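Local coordinates for protein RNA-dependent RNA Polymerase (Bombyx mori cytoplasmic polyhedrosis virus, PDB 6TZ0) that synthesises viral RNA as an RNA-directed RNA polymerase, transcribing the double-stranded genome into plus strands and probably also making the complementary minus strands, at residues R254-E259 against R317-S322; A301-L306 against E310-I315. All coordinates share one frame; numbering follows the deposited sequence.

Contact 1. Residues R254-E259 against R317-S322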
ATOM      1  N   ARG A 254     -14.742 -21.551 -13.114  1.00 39.56           N
ATOM      2  CA  ARG A 254     -14.413 -20.572 -14.139  1.00 39.56           C
ATOM      3  C   ARG A 254     -13.523 -21.115 -15.242  1.00 39.56           C
ATOM      4  O   ARG A 254     -13.700 -20.733 -16.397  1.00 39.56           O
ATOM      5  CB  ARG A 254     -13.718 -19.365 -13.503  1.00 39.56           C
ATOM      6  CG  ARG A 254     -14.613 -18.427 -12.716  1.00 39.56           C
ATOM      7  CD  ARG A 254     -13.748 -17.446 -11.941  1.00 39.56           C
ATOM      8  NE  ARG A 254     -14.495 -16.354 -11.331  1.00 39.56           N
ATOM      9  CZ  ARG A 254     -15.075 -16.403 -10.144  1.00 39.56           C
ATOM     10  NH1 ARG A 254     -15.019 -17.509  -9.422  1.00 39.56           N
ATOM     11  NH2 ARG A 254     -15.728 -15.349  -9.688  1.00 39.56           N
ATOM     12  N   SER A 255     -12.592 -22.012 -14.922  1.00 37.50           N
ATOM     13  CA  SER A 255     -11.494 -22.386 -15.807  1.00 37.50           C
ATOM     14  C   SER A 255     -11.891 -23.363 -16.917  1.00 37.50           C
ATOM     15  O   SER A 255     -11.014 -23.829 -17.649  1.00 37.50           O
ATOM     16  CB  SER A 255     -10.353 -22.980 -14.981  1.00 37.50           C
ATOM     17  OG  SER A 255     -10.745 -24.191 -14.366  1.00 37.50           O
ATOM     18  N   TRP A 256     -13.176 -23.676 -17.064  1.00 36.06           N
ATOM     19  CA  TRP A 256     -13.665 -24.559 -18.116  1.00 36.06           C
ATOM     20  C   TRP A 256     -13.693 -23.900 -19.489  1.00 36.06           C
ATOM     21  O   TRP A 256     -13.861 -24.611 -20.493  1.00 36.06           O
ATOM     22  CB  TRP A 256     -15.075 -25.040 -17.754  1.00 36.06           C
ATOM     23  CG  TRP A 256     -16.012 -23.894 -17.527  1.00 36.06           C
ATOM     24  CD1 TRP A 256     -16.248 -23.262 -16.349  1.00 36.06           C
ATOM     25  CD2 TRP A 256     -16.804 -23.219 -18.509  1.00 36.06           C
ATOM     26  NE1 TRP A 256     -17.139 -22.242 -16.531  1.00 36.06           N
ATOM     27  CE2 TRP A 256     -17.493 -22.192 -17.852  1.00 36.06           C
ATOM     28  CE3 TRP A 256     -16.996 -23.385 -19.883  1.00 36.06           C
ATOM     29  CZ2 TRP A 256     -18.360 -21.339 -18.515  1.00 36.06           C
ATOM     30  CZ3 TRP A 256     -17.851 -22.536 -20.537  1.00 36.06           C
ATOM     31  CH2 TRP A 256     -18.524 -21.527 -19.854  1.00 36.06           C
ATOM     32  N   TYR A 257     -13.567 -22.568 -19.560  1.00 34.12           N
ATOM     33  CA  TYR A 257     -13.844 -21.857 -20.804  1.00 34.12           C
ATOM     34  C   TYR A 257     -12.788 -22.125 -21.855  1.00 34.12           C
ATOM     35  O   TYR A 257     -13.080 -22.029 -23.049  1.00 34.12           O
ATOM     36  CB  TYR A 257     -13.963 -20.351 -20.556  1.00 34.12           C
ATOM     37  CG  TYR A 257     -12.662 -19.623 -20.310  1.00 34.12           C
ATOM     38  CD1 TYR A 257     -12.074 -19.621 -19.057  1.00 34.12           C
ATOM     39  CD2 TYR A 257     -12.055 -18.881 -21.320  1.00 34.12           C
ATOM     40  CE1 TYR A 257     -10.901 -18.944 -18.826  1.00 34.12           C
ATOM     41  CE2 TYR A 257     -10.880 -18.203 -21.095  1.00 34.12           C
ATOM     42  CZ  TYR A 257     -10.308 -18.238 -19.845  1.00 34.12           C
ATOM     43  OH  TYR A 257      -9.138 -17.558 -19.613  1.00 34.12           O
ATOM     44  N   GLN A 258     -11.584 -22.495 -21.431  1.00 35.21           N
ATOM     45  CA  GLN A 258     -10.533 -22.847 -22.369  1.00 35.21           C
ATOM     46  C   GLN A 258     -10.857 -24.152 -23.084  1.00 35.21           C
ATOM     47  O   GLN A 258     -10.672 -24.262 -24.301  1.00 35.21           O
ATOM     48  CB  GLN A 258      -9.211 -22.927 -21.615  1.00 35.21           C
ATOM     49  CG  GLN A 258      -7.983 -23.017 -22.462  1.00 35.21           C
ATOM     50  CD  GLN A 258      -6.742 -22.931 -21.622  1.00 35.21           C
ATOM     51  OE1 GLN A 258      -6.814 -22.911 -20.399  1.00 35.21           O
ATOM     52  NE2 GLN A 258      -5.599 -22.843 -22.266  1.00 35.21           N
ATOM     53  N   GLU A 259     -11.402 -25.130 -22.358  1.00 37.54           N
ATOM     54  CA  GLU A 259     -11.855 -26.366 -22.987  1.00 37.54           C
ATOM     55  C   GLU A 259     -13.074 -26.141 -23.870  1.00 37.54           C
ATOM     56  O   GLU A 259     -13.190 -26.762 -24.936  1.00 37.54           O
ATOM     57  CB  GLU A 259     -12.166 -27.407 -21.918  1.00 37.54           C
ATOM     58  CG  GLU A 259     -12.554 -28.758 -22.461  1.00 37.54           C
ATOM     59  CD  GLU A 259     -12.843 -29.750 -21.367  1.00 37.54           C
ATOM     60  OE1 GLU A 259     -12.712 -29.378 -20.185  1.00 37.54           O
ATOM     61  OE2 GLU A 259     -13.211 -30.898 -21.686  1.00 37.54           O
ATOM     62  N   ARG A 317     -23.326 -28.440 -20.017  1.00 41.17           N
ATOM     63  CA  ARG A 317     -24.206 -27.842 -21.016  1.00 41.17           C
ATOM     64  C   ARG A 317     -23.505 -26.735 -21.796  1.00 41.17           C
ATOM     65  O   ARG A 317     -23.658 -26.633 -23.018  1.00 41.17           O
ATOM     66  CB  ARG A 317     -25.445 -27.297 -20.315  1.00 41.17           C
ATOM     67  CG  ARG A 317     -26.484 -26.703 -21.213  1.00 41.17           C
ATOM     68  CD  ARG A 317     -27.672 -26.236 -20.399  1.00 41.17           C
ATOM     69  NE  ARG A 317     -28.688 -25.636 -21.247  1.00 41.17           N
ATOM     70  CZ  ARG A 317     -29.640 -26.330 -21.857  1.00 41.17           C
ATOM     71  NH1 ARG A 317     -30.522 -25.713 -22.624  1.00 41.17           N
ATOM     72  NH2 ARG A 317     -29.705 -27.643 -21.709  1.00 41.17           N
ATOM     73  N   ALA A 318     -22.732 -25.897 -21.103  1.00 37.02           N
ATOM     74  CA  ALA A 318     -21.980 -24.839 -21.774  1.00 37.02           C
ATOM     75  C   ALA A 318     -20.839 -25.402 -22.614  1.00 37.02           C
ATOM     76  O   ALA A 318     -20.484 -24.828 -23.649  1.00 37.02           O
ATOM     77  CB  ALA A 318     -21.440 -23.854 -20.744  1.00 37.02           C
ATOM     78  N   LEU A 319     -20.239 -26.508 -22.169  1.00 38.45           N
ATOM     79  CA  LEU A 319     -19.221 -27.198 -22.958  1.00 38.45           C
ATOM     80  C   LEU A 319     -19.798 -27.749 -24.253  1.00 38.45           C
ATOM     81  O   LEU A 319     -19.124 -27.754 -25.288  1.00 38.45           O
ATOM     82  CB  LEU A 319     -18.598 -28.333 -22.143  1.00 38.45           C
ATOM     83  CG  LEU A 319     -17.277 -28.178 -21.393  1.00 38.45           C
ATOM     84  CD1 LEU A 319     -16.180 -28.036 -22.406  1.00 38.45           C
ATOM     85  CD2 LEU A 319     -17.261 -27.003 -20.446  1.00 38.45           C
ATOM     86  N   ARG A 320     -21.043 -28.225 -24.220  1.00 40.90           N
ATOM     87  CA  ARG A 320     -21.583 -28.884 -25.405  1.00 40.90           C
ATOM     88  C   ARG A 320     -22.255 -27.903 -26.361  1.00 40.90           C
ATOM     89  O   ARG A 320     -22.012 -27.951 -27.570  1.00 40.90           O
ATOM     90  CB  ARG A 320     -22.555 -29.981 -24.993  1.00 40.90           C
ATOM     91  CG  ARG A 320     -21.885 -31.107 -24.250  1.00 40.90           C
ATOM     92  CD  ARG A 320     -20.951 -31.853 -25.172  1.00 40.90           C
ATOM     93  NE  ARG A 320     -20.356 -33.018 -24.529  1.00 40.90           N
ATOM     94  CZ  ARG A 320     -19.477 -33.820 -25.118  1.00 40.90           C
ATOM     95  NH1 ARG A 320     -18.981 -34.862 -24.465  1.00 40.90           N
ATOM     96  NH2 ARG A 320     -19.093 -33.580 -26.363  1.00 40.90           N
ATOM     97  N   LEU A 321     -23.097 -27.006 -25.852  1.00 40.51           N
ATOM     98  CA  LEU A 321     -24.012 -26.244 -26.692  1.00 40.51           C
ATOM     99  C   LEU A 321     -23.427 -24.929 -27.198  1.00 40.51           C
ATOM    100  O   LEU A 321     -24.179 -24.074 -27.673  1.00 40.51           O
ATOM    101  CB  LEU A 321     -25.314 -25.971 -25.942  1.00 40.51           C
ATOM    102  CG  LEU A 321     -26.193 -27.173 -25.620  1.00 40.51           C
ATOM    103  CD1 LEU A 321     -27.397 -26.729 -24.823  1.00 40.51           C
ATOM    104  CD2 LEU A 321     -26.623 -27.871 -26.889  1.00 40.51           C
ATOM    105  N   SER A 322     -22.116 -24.749 -27.121  1.00 38.46           N
ATOM    106  CA  SER A 322     -21.471 -23.542 -27.616  1.00 38.46           C
ATOM    107  C   SER A 322     -20.931 -23.792 -29.017  1.00 38.46           C
ATOM    108  O   SER A 322     -20.329 -24.839 -29.280  1.00 38.46           O
ATOM    109  CB  SER A 322     -20.352 -23.099 -26.676  1.00 38.46           C
ATOM    110  OG  SER A 322     -19.330 -24.074 -26.613  1.00 38.46           O
TER

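Contact 2. Residues A301-L306 against E310-I315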
ATOM      1  N   ALA A 301     -11.999 -34.142 -13.765  1.00 41.93           N
ATOM      2  CA  ALA A 301     -12.144 -34.988 -12.583  1.00 41.93           C
ATOM      3  C   ALA A 301     -12.370 -34.158 -11.326  1.00 41.93           C
ATOM      4  O   ALA A 301     -13.253 -34.473 -10.515  1.00 41.93           O
ATOM      5  CB  ALA A 301     -10.913 -35.874 -12.421  1.00 41.93           C
ATOM      6  N   LYS A 302     -11.614 -33.069 -11.172  1.00 42.40           N
ATOM      7  CA  LYS A 302     -11.775 -32.198 -10.018  1.00 42.40           C
ATOM      8  C   LYS A 302     -13.111 -31.471 -10.053  1.00 42.40           C
ATOM      9  O   LYS A 302     -13.715 -31.229  -9.001  1.00 42.40           O
ATOM     10  CB  LYS A 302     -10.617 -31.209  -9.989  1.00 42.40           C
ATOM     11  CG  LYS A 302     -10.431 -30.462  -8.707  1.00 42.40           C
ATOM     12  CD  LYS A 302      -9.259 -29.502  -8.829  1.00 42.40           C
ATOM     13  CE  LYS A 302      -7.965 -30.115  -8.327  1.00 42.40           C
ATOM     14  NZ  LYS A 302      -7.341 -31.040  -9.315  1.00 42.40           N
ATOM     15  N   ARG A 303     -13.603 -31.159 -11.252  1.00 41.00           N
ATOM     16  CA  ARG A 303     -14.893 -30.506 -11.401  1.00 41.00           C
ATOM     17  C   ARG A 303     -16.027 -31.450 -11.046  1.00 41.00           C
ATOM     18  O   ARG A 303     -17.016 -31.038 -10.430  1.00 41.00           O
ATOM     19  CB  ARG A 303     -15.034 -30.017 -12.838  1.00 41.00           C
ATOM     20  CG  ARG A 303     -16.237 -29.167 -13.101  1.00 41.00           C
ATOM     21  CD  ARG A 303     -16.339 -28.759 -14.558  1.00 41.00           C
ATOM     22  NE  ARG A 303     -15.185 -27.991 -15.000  1.00 41.00           N
ATOM     23  CZ  ARG A 303     -14.352 -28.395 -15.951  1.00 41.00           C
ATOM     24  NH1 ARG A 303     -14.563 -29.548 -16.561  1.00 41.00           N
ATOM     25  NH2 ARG A 303     -13.317 -27.649 -16.297  1.00 41.00           N
ATOM     26  N   ALA A 304     -15.901 -32.721 -11.428  1.00 43.06           N
ATOM     27  CA  ALA A 304     -16.943 -33.686 -11.108  1.00 43.06           C
ATOM     28  C   ALA A 304     -16.961 -34.025  -9.626  1.00 43.06           C
ATOM     29  O   ALA A 304     -18.035 -34.265  -9.067  1.00 43.06           O
ATOM     30  CB  ALA A 304     -16.764 -34.954 -11.936  1.00 43.06           C
ATOM     31  N   GLU A 305     -15.801 -34.047  -8.966  1.00 46.32           N
ATOM     32  CA  GLU A 305     -15.812 -34.397  -7.550  1.00 46.32           C
ATOM     33  C   GLU A 305     -16.034 -33.209  -6.620  1.00 46.32           C
ATOM     34  O   GLU A 305     -16.433 -33.414  -5.471  1.00 46.32           O
ATOM     35  CB  GLU A 305     -14.517 -35.114  -7.157  1.00 46.32           C
ATOM     36  CG  GLU A 305     -13.274 -34.270  -7.266  1.00 46.32           C
ATOM     37  CD  GLU A 305     -12.010 -35.032  -6.924  1.00 46.32           C
ATOM     38  OE1 GLU A 305     -12.113 -36.224  -6.564  1.00 46.32           O
ATOM     39  OE2 GLU A 305     -10.912 -34.444  -7.034  1.00 46.32           O
ATOM     40  N   LEU A 306     -15.815 -31.977  -7.076  1.00 43.13           N
ATOM     41  CA  LEU A 306     -15.942 -30.818  -6.198  1.00 43.13           C
ATOM     42  C   LEU A 306     -17.262 -30.071  -6.325  1.00 43.13           C
ATOM     43  O   LEU A 306     -17.791 -29.604  -5.315  1.00 43.13           O
ATOM     44  CB  LEU A 306     -14.795 -29.832  -6.442  1.00 43.13           C
ATOM     45  CG  LEU A 306     -13.600 -29.830  -5.490  1.00 43.13           C
ATOM     46  CD1 LEU A 306     -14.058 -29.335  -4.150  1.00 43.13           C
ATOM     47  CD2 LEU A 306     -12.973 -31.187  -5.328  1.00 43.13           C
ATOM     48  N   GLU A 310     -25.836 -29.561 -10.086  1.00 41.84           N
ATOM     49  CA  GLU A 310     -26.637 -28.708 -10.962  1.00 41.84           C
ATOM     50  C   GLU A 310     -25.757 -27.691 -11.678  1.00 41.84           C
ATOM     51  O   GLU A 310     -25.900 -27.466 -12.886  1.00 41.84           O
ATOM     52  CB  GLU A 310     -27.722 -28.000 -10.156  1.00 41.84           C
ATOM     53  CG  GLU A 310     -28.679 -27.164 -10.983  1.00 41.84           C
ATOM     54  CD  GLU A 310     -29.700 -26.442 -10.130  1.00 41.84           C
ATOM     55  OE1 GLU A 310     -29.612 -26.533  -8.891  1.00 41.84           O
ATOM     56  OE2 GLU A 310     -30.593 -25.784 -10.697  1.00 41.84           O
ATOM     57  N   PHE A 311     -24.814 -27.097 -10.951  1.00 39.81           N
ATOM     58  CA  PHE A 311     -23.872 -26.166 -11.554  1.00 39.81           C
ATOM     59  C   PHE A 311     -22.882 -26.892 -12.459  1.00 39.81           C
ATOM     60  O   PHE A 311     -22.500 -26.372 -13.514  1.00 39.81           O
ATOM     61  CB  PHE A 311     -23.169 -25.390 -10.441  1.00 39.81           C
ATOM     62  CG  PHE A 311     -22.195 -24.373 -10.926  1.00 39.81           C
ATOM     63  CD1 PHE A 311     -22.628 -23.277 -11.647  1.00 39.81           C
ATOM     64  CD2 PHE A 311     -20.854 -24.474 -10.601  1.00 39.81           C
ATOM     65  CE1 PHE A 311     -21.737 -22.332 -12.086  1.00 39.81           C
ATOM     66  CE2 PHE A 311     -19.962 -23.524 -11.029  1.00 39.81           C
ATOM     67  CZ  PHE A 311     -20.404 -22.454 -11.777  1.00 39.81           C
ATOM     68  N   ASN A 312     -22.487 -28.110 -12.079  1.00 40.37           N
ATOM     69  CA  ASN A 312     -21.644 -28.933 -12.943  1.00 40.37           C
ATOM     70  C   ASN A 312     -22.377 -29.315 -14.225  1.00 40.37           C
ATOM     71  O   ASN A 312     -21.779 -29.358 -15.310  1.00 40.37           O
ATOM     72  CB  ASN A 312     -21.206 -30.186 -12.186  1.00 40.37           C
ATOM     73  CG  ASN A 312     -20.076 -30.918 -12.870  1.00 40.37           C
ATOM     74  OD1 ASN A 312     -19.510 -30.441 -13.849  1.00 40.37           O
ATOM     75  ND2 ASN A 312     -19.759 -32.100 -12.370  1.00 40.37           N
ATOM     76  N   GLU A 313     -23.679 -29.577 -14.125  1.00 42.22           N
ATOM     77  CA  GLU A 313     -24.452 -29.925 -15.308  1.00 42.22           C
ATOM     78  C   GLU A 313     -24.647 -28.709 -16.203  1.00 42.22           C
ATOM     79  O   GLU A 313     -24.668 -28.833 -17.434  1.00 42.22           O
ATOM     80  CB  GLU A 313     -25.788 -30.530 -14.881  1.00 42.22           C
ATOM     81  CG  GLU A 313     -26.619 -31.121 -16.005  1.00 42.22           C
ATOM     82  CD  GLU A 313     -27.852 -31.853 -15.493  1.00 42.22           C
ATOM     83  OE1 GLU A 313     -28.073 -31.865 -14.264  1.00 42.22           O
ATOM     84  OE2 GLU A 313     -28.593 -32.427 -16.319  1.00 42.22           O
ATOM     85  N   TYR A 314     -24.742 -27.517 -15.601  1.00 39.86           N
ATOM     86  CA  TYR A 314     -24.761 -26.285 -16.387  1.00 39.86           C
ATOM     87  C   TYR A 314     -23.440 -26.062 -17.117  1.00 39.86           C
ATOM     88  O   TYR A 314     -23.429 -25.606 -18.266  1.00 39.86           O
ATOM     89  CB  TYR A 314     -25.073 -25.090 -15.491  1.00 39.86           C
ATOM     90  CG  TYR A 314     -25.156 -23.777 -16.235  1.00 39.86           C
ATOM     91  CD1 TYR A 314     -26.259 -23.467 -17.012  1.00 39.86           C
ATOM     92  CD2 TYR A 314     -24.127 -22.852 -16.161  1.00 39.86           C
ATOM     93  CE1 TYR A 314     -26.339 -22.276 -17.692  1.00 39.86           C
ATOM     94  CE2 TYR A 314     -24.194 -21.661 -16.841  1.00 39.86           C
ATOM     95  CZ  TYR A 314     -25.303 -21.378 -17.603  1.00 39.86           C
ATOM     96  OH  TYR A 314     -25.378 -20.188 -18.282  1.00 39.86           O
ATOM     97  N   ILE A 315     -22.318 -26.382 -16.468  1.00 38.12           N
ATOM     98  CA  ILE A 315     -21.016 -26.234 -17.118  1.00 38.12           C
ATOM     99  C   ILE A 315     -20.860 -27.230 -18.265  1.00 38.12           C
ATOM    100  O   ILE A 315     -20.342 -26.880 -19.330  1.00 38.12           O
ATOM    101  CB  ILE A 315     -19.886 -26.352 -16.077  1.00 38.12           C
ATOM    102  CG1 ILE A 315     -19.899 -25.137 -15.153  1.00 38.12           C
ATOM    103  CG2 ILE A 315     -18.517 -26.487 -16.722  1.00 38.12           C
ATOM    104  CD1 ILE A 315     -18.984 -25.273 -13.993  1.00 38.12           C
TER

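Contact 1. Residues R254-E259 against R317-S322
Trp-256, Ala-318 and Leu-319 form a small apolar cluster where the loop entering helix 257-264 packs against the last turn of helix 309-320, a helix-to-helix packing within the N-terminal region of the polymerase. The broad, tight part surrounds the indole, which two residues meet. Its six-membered ring meets the methyl of Ala-318 obliquely, with Trp-256 CZ3 3.8 Å from Ala-318 CB, and Leu-319 CD2 sits 3.7 Å from Trp-256 CE3. Trp-256 CG stands between the backbone N and the carbonyl carbon (chi1 56°), which carries the ring toward the helix. Alanine suits its place because a single methyl lets the broad ring come close, while the branched leucine serves two neighbours at once. From helix 325-339, Tyr-331 and Cys-335 also touch the indole.

The other side is thinner, resting on one methyl of Leu-319, a residue still partly exposed. There the extended chain of Glu-259 crosses the leucine at about a right angle and offers its methylenes, while its carboxylate OE2 is held by a salt bridge to Arg-300. Glutamate thus gives hydrocarbon to the leucine and charge to the arginine; the touching atoms are Glu-259 CG and Leu-319 CD1, 3.7 Å apart.

Contact 2. Residues A301-L306 against E310-I315
Asn-312 reaches across from helix 309-320 to Arg-303 and Ala-304 on helix 295-306, the two helices forming an antiparallel helical hairpin closed by a very short connection. Their local axes come within 9.7 Å and run at 148° to each other, and Ala-304 and Asn-312 are the closest pair by CA atoms, 6.9 Å apart.

The polar contacts belong to the asparagine amide. With CG anti to the backbone N (chi1 -166°), the amide is laid against the facing helix, where ND2 of Asn-312 is 3.5 Å from Ala-304 CA and equally 3.5 Å from Arg-303 O. The latter spacing is long, so this is close polar packing and not a defined bond. Alanine fits here because its small side chain leaves the backbone accessible to the amide. The amide oxygen turns to the arginine chain instead: Arg-303 lies crosswise to Asn-312, its CG 3.6 Å from Asn-312 OD1, and the guanidinium and amide planes are 54° apart.

The second kind of contact is apolar, carbon against carbon. Arg-303 CD meets Ile-315 CG2 at 3.8 Å. The arginine chain bends at chi3, and CD and NE of Arg-303 both lie near that isoleucine methyl. Ala-304, by contrast, lies on the exposed side of the pair.

A long arginine suits this gradation, giving carbon to its neighbours before ending in charge. With no salt bridge or hydrogen bond joining the two segments, their cohesion rests on van der Waals packing, the short connection and the surrounding core.

Overall arrangement
Contacts 1 and 2 lie about 11 Å apart, centre to centre, on the same side of the chain's centre, and both use helix 309-320: residues 310-315 serve contact 2 and residues 317-322, at its C-terminal end, serve contact 1. Along the chain, contact 2 is nested inside the loop closed by contact 1, so a local hairpin sits within a longer-range closure. Contact 1 joins the start of helix 257-264 to the end of helix 309-320, and contact 2 joins helices 295-306 and 309-320. Trp-256 touches both, with its CB 3.5 Å from Arg-303 NH2 and its CG 3.7 Å from Ile-315 CG2. This packing belongs to the N-terminal region, away from the nucleotide- and magnesium-binding sites.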